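Local coordinates for protein 1-deoxy-D-xylulose 5-phosphate reductoisomerase (Zymomonas mobilis, PDB 1R0K) that catalyses the NADPH-dependent rearrangement and reduction of 1-deoxy-D-xylulose 5-phosphate to 2-C-methyl-D-erythritol 4-phosphate, an early step of isoprenoid biosynthesis, at residues B[327-332]-B[344-349]; B[19-24]-B[50-55]; B[146-151]-B[226-231]. All blocks are in the same frame, centred on the assembly; numbering follows the deposited sequence.

Contact 1 of 3, residues B[327-332]-B[344-349]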
loop_
_atom_site.group_PDB
_atom_site.type_symbol
_atom_site.label_atom_id
_atom_site.label_comp_id
_atom_site.label_asym_id
_atom_site.label_seq_id
_atom_site.Cartn_x
_atom_site.Cartn_y
_atom_site.Cartn_z
ATOM N N ALA B 327 25.264 1.303 21.722
ATOM C CA ALA B 327 25.769 1.387 23.088
ATOM C C ALA B 327 26.297 2.784 23.397
ATOM O O ALA B 327 26.010 3.339 24.453
ATOM C CB ALA B 327 26.867 0.353 23.310
ATOM N N ALA B 328 27.073 3.354 22.483
ATOM C CA ALA B 328 27.615 4.692 22.711
ATOM C C ALA B 328 26.493 5.713 22.859
ATOM O O ALA B 328 26.579 6.634 23.671
ATOM C CB ALA B 328 28.538 5.091 21.572
ATOM N N ASN B 329 25.435 5.553 22.071
ATOM C CA ASN B 329 24.310 6.478 22.144
ATOM C C ASN B 329 23.638 6.411 23.519
ATOM O O ASN B 329 23.216 7.432 24.062
ATOM C CB ASN B 329 23.291 6.165 21.042
ATOM C CG ASN B 329 22.182 7.191 20.975
ATOM O OD1 ASN B 329 22.435 8.381 20.746
ATOM N ND2 ASN B 329 20.946 6.744 21.179
ATOM N N GLU B 330 23.541 5.211 24.083
ATOM C CA GLU B 330 22.932 5.046 25.404
ATOM C C GLU B 330 23.669 5.905 26.429
ATOM O O GLU B 330 23.053 6.612 27.222
ATOM C CB GLU B 330 22.986 3.578 25.843
ATOM C CG GLU B 330 22.050 2.658 25.078
ATOM C CD GLU B 330 20.618 2.704 25.590
ATOM O OE1 GLU B 330 20.282 3.605 26.392
ATOM O OE2 GLU B 330 19.820 1.835 25.180
ATOM N N ILE B 331 24.997 5.830 26.400
ATOM C CA ILE B 331 25.847 6.584 27.311
ATOM C C ILE B 331 25.748 8.080 27.049
ATOM O O ILE B 331 25.571 8.866 27.975
ATOM C CB ILE B 331 27.333 6.154 27.162
ATOM C CG1 ILE B 331 27.498 4.705 27.614
ATOM C CG2 ILE B 331 28.239 7.066 27.976
ATOM C CD1 ILE B 331 27.247 4.508 29.096
ATOM N N ALA B 332 25.864 8.463 25.782
ATOM C CA ALA B 332 25.810 9.866 25.403
ATOM C C ALA B 332 24.487 10.519 25.794
ATOM O O ALA B 332 24.475 11.620 26.339
ATOM C CB ALA B 332 26.048 10.010 23.904
ATOM N N LEU B 344 24.194 18.575 21.042
ATOM C CA LEU B 344 24.925 18.165 19.848
ATOM C C LEU B 344 26.135 17.289 20.130
ATOM O O LEU B 344 26.711 16.708 19.206
ATOM C CB LEU B 344 25.357 19.390 19.037
ATOM C CG LEU B 344 24.207 20.239 18.485
ATOM C CD1 LEU B 344 24.774 21.386 17.644
ATOM C CD2 LEU B 344 23.281 19.370 17.641
ATOM N N ASP B 345 26.525 17.195 21.397
ATOM C CA ASP B 345 27.669 16.366 21.764
ATOM C C ASP B 345 27.297 14.883 21.737
ATOM O O ASP B 345 28.173 14.017 21.693
ATOM C CB ASP B 345 28.191 16.724 23.162
ATOM C CG ASP B 345 28.857 18.084 23.215
ATOM O OD1 ASP B 345 29.581 18.434 22.264
ATOM O OD2 ASP B 345 28.668 18.799 24.220
ATOM N N ILE B 346 26.001 14.592 21.774
ATOM C CA ILE B 346 25.548 13.206 21.750
ATOM C C ILE B 346 26.068 12.501 20.505
ATOM O O ILE B 346 26.785 11.502 20.605
ATOM C CB ILE B 346 24.009 13.115 21.782
ATOM C CG1 ILE B 346 23.488 13.696 23.099
ATOM C CG2 ILE B 346 23.568 11.665 21.637
ATOM C CD1 ILE B 346 21.989 13.893 23.144
ATOM N N ALA B 347 25.719 13.022 19.333
ATOM C CA ALA B 347 26.174 12.420 18.084
ATOM C C ALA B 347 27.694 12.479 17.967
ATOM O O ALA B 347 28.302 11.624 17.325
ATOM C CB ALA B 347 25.527 13.122 16.884
ATOM N N LYS B 348 28.311 13.491 18.567
ATOM C CA LYS B 348 29.767 13.596 18.499
ATOM C C LYS B 348 30.422 12.475 19.294
ATOM O O LYS B 348 31.374 11.855 18.830
ATOM C CB LYS B 348 30.241 14.961 19.009
ATOM C CG LYS B 348 29.881 16.098 18.063
ATOM C CD LYS B 348 30.432 17.438 18.525
ATOM C CE LYS B 348 30.020 18.543 17.557
ATOM N NZ LYS B 348 30.586 19.872 17.932
ATOM N N ILE B 349 29.910 12.209 20.490
ATOM C CA ILE B 349 30.457 11.141 21.314
ATOM C C ILE B 349 30.262 9.815 20.591
ATOM O O ILE B 349 31.157 8.965 20.582
ATOM C CB ILE B 349 29.756 11.065 22.694
ATOM C CG1 ILE B 349 30.059 12.327 23.514
ATOM C CG2 ILE B 349 30.208 9.820 23.444
ATOM C CD1 ILE B 349 31.519 12.551 23.803
#

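Contact 2 of 3, residues B[19-24]-B[50-55]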
loop_
_atom_site.group_PDB
_atom_site.type_symbol
_atom_site.label_atom_id
_atom_site.label_comp_id
_atom_site.label_asym_id
_atom_site.label_seq_id
_atom_site.Cartn_x
_atom_site.Cartn_y
_atom_site.Cartn_z
ATOM N N SER B 19 -1.152 -3.508 24.619
ATOM C CA SER B 19 -1.881 -3.497 23.355
ATOM C C SER B 19 -2.026 -4.918 22.828
ATOM O O SER B 19 -3.055 -5.276 22.249
ATOM C CB SER B 19 -1.145 -2.638 22.324
ATOM O OG SER B 19 -1.125 -1.273 22.711
ATOM N N THR B 20 -0.995 -5.729 23.039
ATOM C CA THR B 20 -1.020 -7.112 22.583
ATOM C C THR B 20 -2.073 -7.901 23.358
ATOM O O THR B 20 -2.846 -8.648 22.768
ATOM C CB THR B 20 0.360 -7.785 22.760
ATOM O OG1 THR B 20 1.344 -7.052 22.020
ATOM C CG2 THR B 20 0.325 -9.231 22.247
ATOM N N LEU B 21 -2.109 -7.733 24.678
ATOM C CA LEU B 21 -3.092 -8.447 25.495
ATOM C C LEU B 21 -4.516 -8.018 25.156
ATOM O O LEU B 21 -5.439 -8.836 25.164
ATOM C CB LEU B 21 -2.807 -8.225 26.980
ATOM C CG LEU B 21 -1.752 -9.187 27.544
ATOM C CD1 LEU B 21 -1.322 -8.753 28.924
ATOM C CD2 LEU B 21 -2.328 -10.590 27.576
ATOM N N ASP B 22 -4.690 -6.736 24.855
ATOM C CA ASP B 22 -5.999 -6.210 24.489
ATOM C C ASP B 22 -6.571 -7.069 23.360
ATOM O O ASP B 22 -7.702 -7.546 23.441
ATOM C CB ASP B 22 -5.874 -4.754 24.018
ATOM C CG ASP B 22 -7.219 -4.139 23.643
ATOM O OD1 ASP B 22 -7.901 -3.588 24.534
ATOM O OD2 ASP B 22 -7.598 -4.214 22.454
ATOM N N LEU B 23 -5.778 -7.287 22.315
ATOM C CA LEU B 23 -6.238 -8.078 21.179
ATOM C C LEU B 23 -6.415 -9.552 21.518
ATOM O O LEU B 23 -7.351 -10.193 21.043
ATOM C CB LEU B 23 -5.269 -7.928 19.995
ATOM C CG LEU B 23 -5.098 -6.500 19.464
ATOM C CD1 LEU B 23 -4.297 -6.527 18.161
ATOM C CD2 LEU B 23 -6.465 -5.876 19.221
ATOM N N ILE B 24 -5.515 -10.092 22.337
ATOM C CA ILE B 24 -5.607 -11.497 22.726
ATOM C C ILE B 24 -6.873 -11.760 23.547
ATOM O O ILE B 24 -7.596 -12.724 23.304
ATOM C CB ILE B 24 -4.376 -11.930 23.565
ATOM C CG1 ILE B 24 -3.121 -11.921 22.687
ATOM C CG2 ILE B 24 -4.606 -13.324 24.155
ATOM C CD1 ILE B 24 -1.835 -12.184 23.442
ATOM N N LYS B 50 -3.663 -14.220 35.414
ATOM C CA LYS B 50 -4.867 -14.838 35.951
ATOM C C LYS B 50 -6.060 -14.678 35.013
ATOM O O LYS B 50 -6.853 -15.602 34.852
ATOM C CB LYS B 50 -5.186 -14.255 37.333
ATOM C CG LYS B 50 -4.176 -14.667 38.396
ATOM C CD LYS B 50 -4.580 -14.222 39.789
ATOM C CE LYS B 50 -4.481 -12.724 39.955
ATOM N NZ LYS B 50 -4.810 -12.345 41.355
ATOM N N ARG B 51 -6.180 -13.511 34.391
ATOM C CA ARG B 51 -7.278 -13.258 33.464
ATOM C C ARG B 51 -7.233 -14.223 32.288
ATOM O O ARG B 51 -8.236 -14.854 31.950
ATOM C CB ARG B 51 -7.210 -11.842 32.902
ATOM C CG ARG B 51 -7.419 -10.735 33.893
ATOM C CD ARG B 51 -7.808 -9.471 33.153
ATOM N NE ARG B 51 -6.834 -9.098 32.130
ATOM C CZ ARG B 51 -5.730 -8.400 32.372
ATOM N NH1 ARG B 51 -4.897 -8.104 31.381
ATOM N NH2 ARG B 51 -5.462 -7.986 33.605
ATOM N N THR B 52 -6.062 -14.320 31.665
ATOM C CA THR B 52 -5.869 -15.181 30.502
ATOM C C THR B 52 -5.603 -16.637 30.847
ATOM O O THR B 52 -5.364 -17.453 29.955
ATOM C CB THR B 52 -4.707 -14.676 29.638
ATOM O OG1 THR B 52 -3.489 -14.747 30.391
ATOM C CG2 THR B 52 -4.956 -13.230 29.214
ATOM N N ASN B 53 -5.643 -16.963 32.134
ATOM C CA ASN B 53 -5.406 -18.333 32.573
ATOM C C ASN B 53 -4.072 -18.809 32.001
ATOM O O ASN B 53 -3.959 -19.932 31.505
ATOM C CB ASN B 53 -6.539 -19.238 32.079
ATOM C CG ASN B 53 -6.487 -20.626 32.684
ATOM O OD1 ASN B 53 -7.147 -21.548 32.204
ATOM N ND2 ASN B 53 -5.707 -20.783 33.748
ATOM N N ALA B 54 -3.071 -17.938 32.062
ATOM C CA ALA B 54 -1.743 -18.255 31.550
ATOM C C ALA B 54 -1.151 -19.427 32.316
ATOM O O ALA B 54 -1.461 -19.633 33.490
ATOM C CB ALA B 54 -0.832 -17.037 31.667
ATOM N N LYS B 55 -0.296 -20.195 31.650
ATOM C CA LYS B 55 0.330 -21.342 32.288
ATOM C C LYS B 55 1.465 -20.903 33.199
ATOM O O LYS B 55 1.733 -21.529 34.221
ATOM C CB LYS B 55 0.860 -22.317 31.233
ATOM C CG LYS B 55 1.516 -23.551 31.829
ATOM C CD LYS B 55 2.010 -24.502 30.756
ATOM C CE LYS B 55 2.728 -25.693 31.375
ATOM N NZ LYS B 55 3.256 -26.625 30.339
#

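Contact 3 of 3, residues B[146-151]-B[226-231]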
loop_
_atom_site.group_PDB
_atom_site.type_symbol
_atom_site.label_atom_id
_atom_site.label_comp_id
_atom_site.label_asym_id
_atom_site.label_seq_id
_atom_site.Cartn_x
_atom_site.Cartn_y
_atom_site.Cartn_z
ATOM N N LEU B 146 9.421 -14.349 11.072
ATOM C CA LEU B 146 9.710 -13.123 11.815
ATOM C C LEU B 146 8.846 -11.960 11.324
ATOM O O LEU B 146 8.909 -11.582 10.152
ATOM C CB LEU B 146 11.193 -12.767 11.667
ATOM C CG LEU B 146 11.678 -11.612 12.535
ATOM C CD1 LEU B 146 11.675 -12.045 13.991
ATOM C CD2 LEU B 146 13.079 -11.194 12.097
ATOM N N LEU B 147 8.041 -11.395 12.220
ATOM C CA LEU B 147 7.164 -10.291 11.858
ATOM C C LEU B 147 7.502 -9.054 12.684
ATOM O O LEU B 147 7.361 -9.058 13.905
ATOM C CB LEU B 147 5.705 -10.697 12.089
ATOM C CG LEU B 147 5.299 -12.013 11.413
ATOM C CD1 LEU B 147 3.940 -12.482 11.940
ATOM C CD2 LEU B 147 5.266 -11.820 9.897
ATOM N N PRO B 148 7.961 -7.977 12.023
ATOM C CA PRO B 148 8.323 -6.730 12.710
ATOM C C PRO B 148 7.089 -6.009 13.247
ATOM O O PRO B 148 6.103 -5.834 12.533
ATOM C CB PRO B 148 9.039 -5.937 11.625
ATOM C CG PRO B 148 8.292 -6.362 10.370
ATOM C CD PRO B 148 8.150 -7.858 10.564
ATOM N N VAL B 149 7.173 -5.575 14.501
ATOM C CA VAL B 149 6.061 -4.910 15.173
ATOM C C VAL B 149 6.008 -3.385 15.081
ATOM O O VAL B 149 4.926 -2.805 14.971
ATOM C CB VAL B 149 6.039 -5.311 16.663
ATOM C CG1 VAL B 149 4.990 -4.498 17.422
ATOM C CG2 VAL B 149 5.741 -6.800 16.782
ATOM N N ASP B 150 7.163 -2.731 15.129
ATOM C CA ASP B 150 7.188 -1.275 15.084
ATOM C C ASP B 150 6.552 -0.687 13.820
ATOM O O ASP B 150 6.606 -1.281 12.745
ATOM C CB ASP B 150 8.622 -0.776 15.292
ATOM C CG ASP B 150 9.138 -1.077 16.696
ATOM O OD1 ASP B 150 8.303 -1.330 17.597
ATOM O OD2 ASP B 150 10.367 -1.055 16.912
ATOM N N SER B 151 5.954 0.492 13.973
ATOM C CA SER B 151 5.233 1.174 12.898
ATOM C C SER B 151 5.823 1.216 11.504
ATOM O O SER B 151 5.155 0.840 10.546
ATOM C CB SER B 151 4.895 2.606 13.318
ATOM O OG SER B 151 4.027 2.596 14.431
ATOM N N PHE B 226 17.331 -2.660 7.389
ATOM C CA PHE B 226 18.336 -3.269 6.531
ATOM C C PHE B 226 18.412 -4.782 6.746
ATOM O O PHE B 226 18.512 -5.545 5.786
ATOM C CB PHE B 226 19.700 -2.631 6.800
ATOM C CG PHE B 226 20.831 -3.266 6.034
ATOM C CD1 PHE B 226 20.942 -3.100 4.655
ATOM C CD2 PHE B 226 21.768 -4.064 6.684
ATOM C CE1 PHE B 226 21.962 -3.720 3.938
ATOM C CE2 PHE B 226 22.789 -4.690 5.978
ATOM C CZ PHE B 226 22.878 -4.517 4.607
ATOM N N HIS B 227 18.362 -5.216 8.001
ATOM C CA HIS B 227 18.434 -6.641 8.304
ATOM C C HIS B 227 17.118 -7.350 8.032
ATOM O O HIS B 227 17.104 -8.484 7.581
ATOM C CB HIS B 227 18.848 -6.862 9.760
ATOM C CG HIS B 227 20.306 -6.639 10.006
ATOM N ND1 HIS B 227 20.796 -5.504 10.619
ATOM C CD2 HIS B 227 21.386 -7.395 9.696
ATOM C CE1 HIS B 227 22.115 -5.573 10.676
ATOM N NE2 HIS B 227 22.497 -6.710 10.122
ATOM N N LEU B 228 16.009 -6.675 8.300
ATOM C CA LEU B 228 14.696 -7.265 8.071
ATOM C C LEU B 228 14.382 -7.536 6.608
ATOM O O LEU B 228 13.842 -8.588 6.268
ATOM C CB LEU B 228 13.601 -6.347 8.609
ATOM C CG LEU B 228 13.346 -6.293 10.109
ATOM C CD1 LEU B 228 12.474 -5.081 10.427
ATOM C CD2 LEU B 228 12.677 -7.584 10.558
ATOM N N PHE B 229 14.712 -6.588 5.742
ATOM C CA PHE B 229 14.361 -6.721 4.344
ATOM C C PHE B 229 15.441 -7.154 3.366
ATOM O O PHE B 229 15.158 -7.434 2.205
ATOM C CB PHE B 229 13.653 -5.431 3.929
ATOM C CG PHE B 229 12.481 -5.114 4.821
ATOM C CD1 PHE B 229 11.357 -5.939 4.821
ATOM C CD2 PHE B 229 12.550 -4.084 5.751
ATOM C CE1 PHE B 229 10.324 -5.750 5.745
ATOM C CE2 PHE B 229 11.523 -3.883 6.682
ATOM C CZ PHE B 229 10.410 -4.718 6.681
ATOM N N GLN B 230 16.675 -7.217 3.844
ATOM C CA GLN B 230 17.783 -7.708 3.033
ATOM C C GLN B 230 17.960 -7.140 1.627
ATOM O O GLN B 230 18.255 -7.885 0.694
ATOM C CB GLN B 230 17.672 -9.234 2.944
ATOM C CG GLN B 230 17.553 -9.925 4.301
ATOM C CD GLN B 230 18.888 -10.076 5.017
ATOM O OE1 GLN B 230 19.726 -10.887 4.622
ATOM N NE2 GLN B 230 19.090 -9.293 6.073
ATOM N N ILE B 231 17.767 -5.839 1.454
ATOM C CA ILE B 231 17.986 -5.240 0.143
ATOM C C ILE B 231 19.164 -4.281 0.296
ATOM O O ILE B 231 19.478 -3.851 1.404
ATOM C CB ILE B 231 16.749 -4.457 -0.385
ATOM C CG1 ILE B 231 16.461 -3.245 0.495
ATOM C CG2 ILE B 231 15.534 -5.380 -0.465
ATOM C CD1 ILE B 231 15.398 -2.329 -0.084
#

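Contact 1 of 3, residues B[327-332]-B[344-349]
I346 meets A332 and N329 through one branch, the methyl CG2. This methyl is anti to the backbone N and beside the carbonyl carbon (chi1 -63° for CG1). From there it lies 3.7 Å from CB of A332 and 3.6 Å from OD1 of N329. The N329 contact is van der Waals, and the two side chains cross obliquely. The amide is held elsewhere: ND2 of N329 bonds to D211 OD1. The backbone of I346 also takes part, with its O 3.7 Å from CB of A332. I346 reaches further, onto I210 of helix 206-214 and onto V333 and F336.

One turn on, I349 meets A332 from the same side of the helix. Its CB comes to 4.0 Å from CB of A332. The outer end of I349 leads off and rests on L386. A332 thus fits against two isoleucines, and its short side chain is consistent with the close approach: the CA atoms of A332 and I346 are 5.0 Å apart.

The helix axes approach to 8.7 Å, with 145° between their directions. This is a roughly antiparallel pair, helices 321-337 and 345-356, in the helical bundle of the C-terminal domain of DXP reductoisomerases.

Contact 2 of 3, residues B[19-24]-B[50-55]
L21 meets T52 and R51 between helix 15-25 and the C-terminal end of helix 42-51, in the NADPH-binding Rossmann domain. Helix 15-25 follows the loop with T13 and G14, which are predicted to bind NADPH. It leads from strand 5-10 to strand 31-38, as the first crossover of a beta-alpha-beta unit. Helix 42-51 belongs to the next crossover, from strand 31-38 to strand 56-59. The contact is small and buries 107 Å² in all, with L21 as its main residue on the first helix.

L21 points toward the end of helix 42-51, and its two methyls divide the work. CD2 approaches CG2 of T52 at 4.1 Å, and the two side chains cross at about a right angle. The T52 methyl is anti to the carbonyl carbon. Its hydroxyl lies between the backbone N and the carbonyl carbon (chi1 63°). OG1 of T52 is hydrogen-bonded to A48 O in helix 42-51, so the polar branch is occupied while the methyl packs.

I24, one turn further along, packs down on V7, V9 and V33 of the sheet. T52 also rests on V33, so I24 and T52 share this residue of strand 31-38.

Just after T52, N53 takes positive phi and ends helix 42-51 in a Schellman motif. This turns the chain toward strand 56-59.

R51 lies at the exposed side of the contact. Its NE makes a salt bridge with E25 OE2, which ties the two helices together beside the apolar patch. The guanidinium lies obliquely to the leucine, with R51 NH1 4.4 Å from CD1 of L21.

Contact 3 of 3, residues B[146-151]-B[226-231]
L228 reaches across to P148 and L146, and the whole contact between the segments is apolar. Its CD1 lies 3.7 Å from CB of P148. Its CD2 lies 3.9 Å from CD2 of L146 and 4.1 Å from the same CB of P148. Both methyls of L228 thus close on CB of the proline ring. L146 has CG anti to the backbone N (chi1 -172°), and its side chain meets L228 at about a right angle.

One side-chain hydrogen bond lies within the second segment. Q230 takes positive phi as helix 216-229 ends, and its amide folds back, with NE2 2.6 Å from H227 O. This bond is short and bent (140° at the hydrogen). On the strand side, P148 O bonds to N154 ND2.

CB of L228 sits above the F229 ring, off its centre. Just past P148 come D150, predicted to bind manganese, and S151, predicted to bind substrate.

Strand 145-148 is an outermost strand of the seven-stranded parallel sheet within this chain, pairing with strand 119-122. Helix 151-159 also lines the contact: H153 and F157 touch P148, and I156 touches F229. F229 also packs on I171 of strand 168-175.

In the fold
The three contacts lie in different parts of the chain and share no helix or strand. Contacts 1 and 2 sit on opposite sides of the chain's centre, with their centres 38 Å apart. Contact 3 lies nearer the middle, about 10 Å from the chain's centre, yet is only partly buried. Contact 1 is fully buried and joins two helices of the C-terminal bundle. Contact 2 also joins helices, but those flanking the Rossmann sheet, with the exposed, charged R51 at its side. Contact 3 packs the strand of that sheet that is outermost within this chain against a helix end. All three rest mainly on apolar side chains, while their polar atoms bond within segments or to residues outside them.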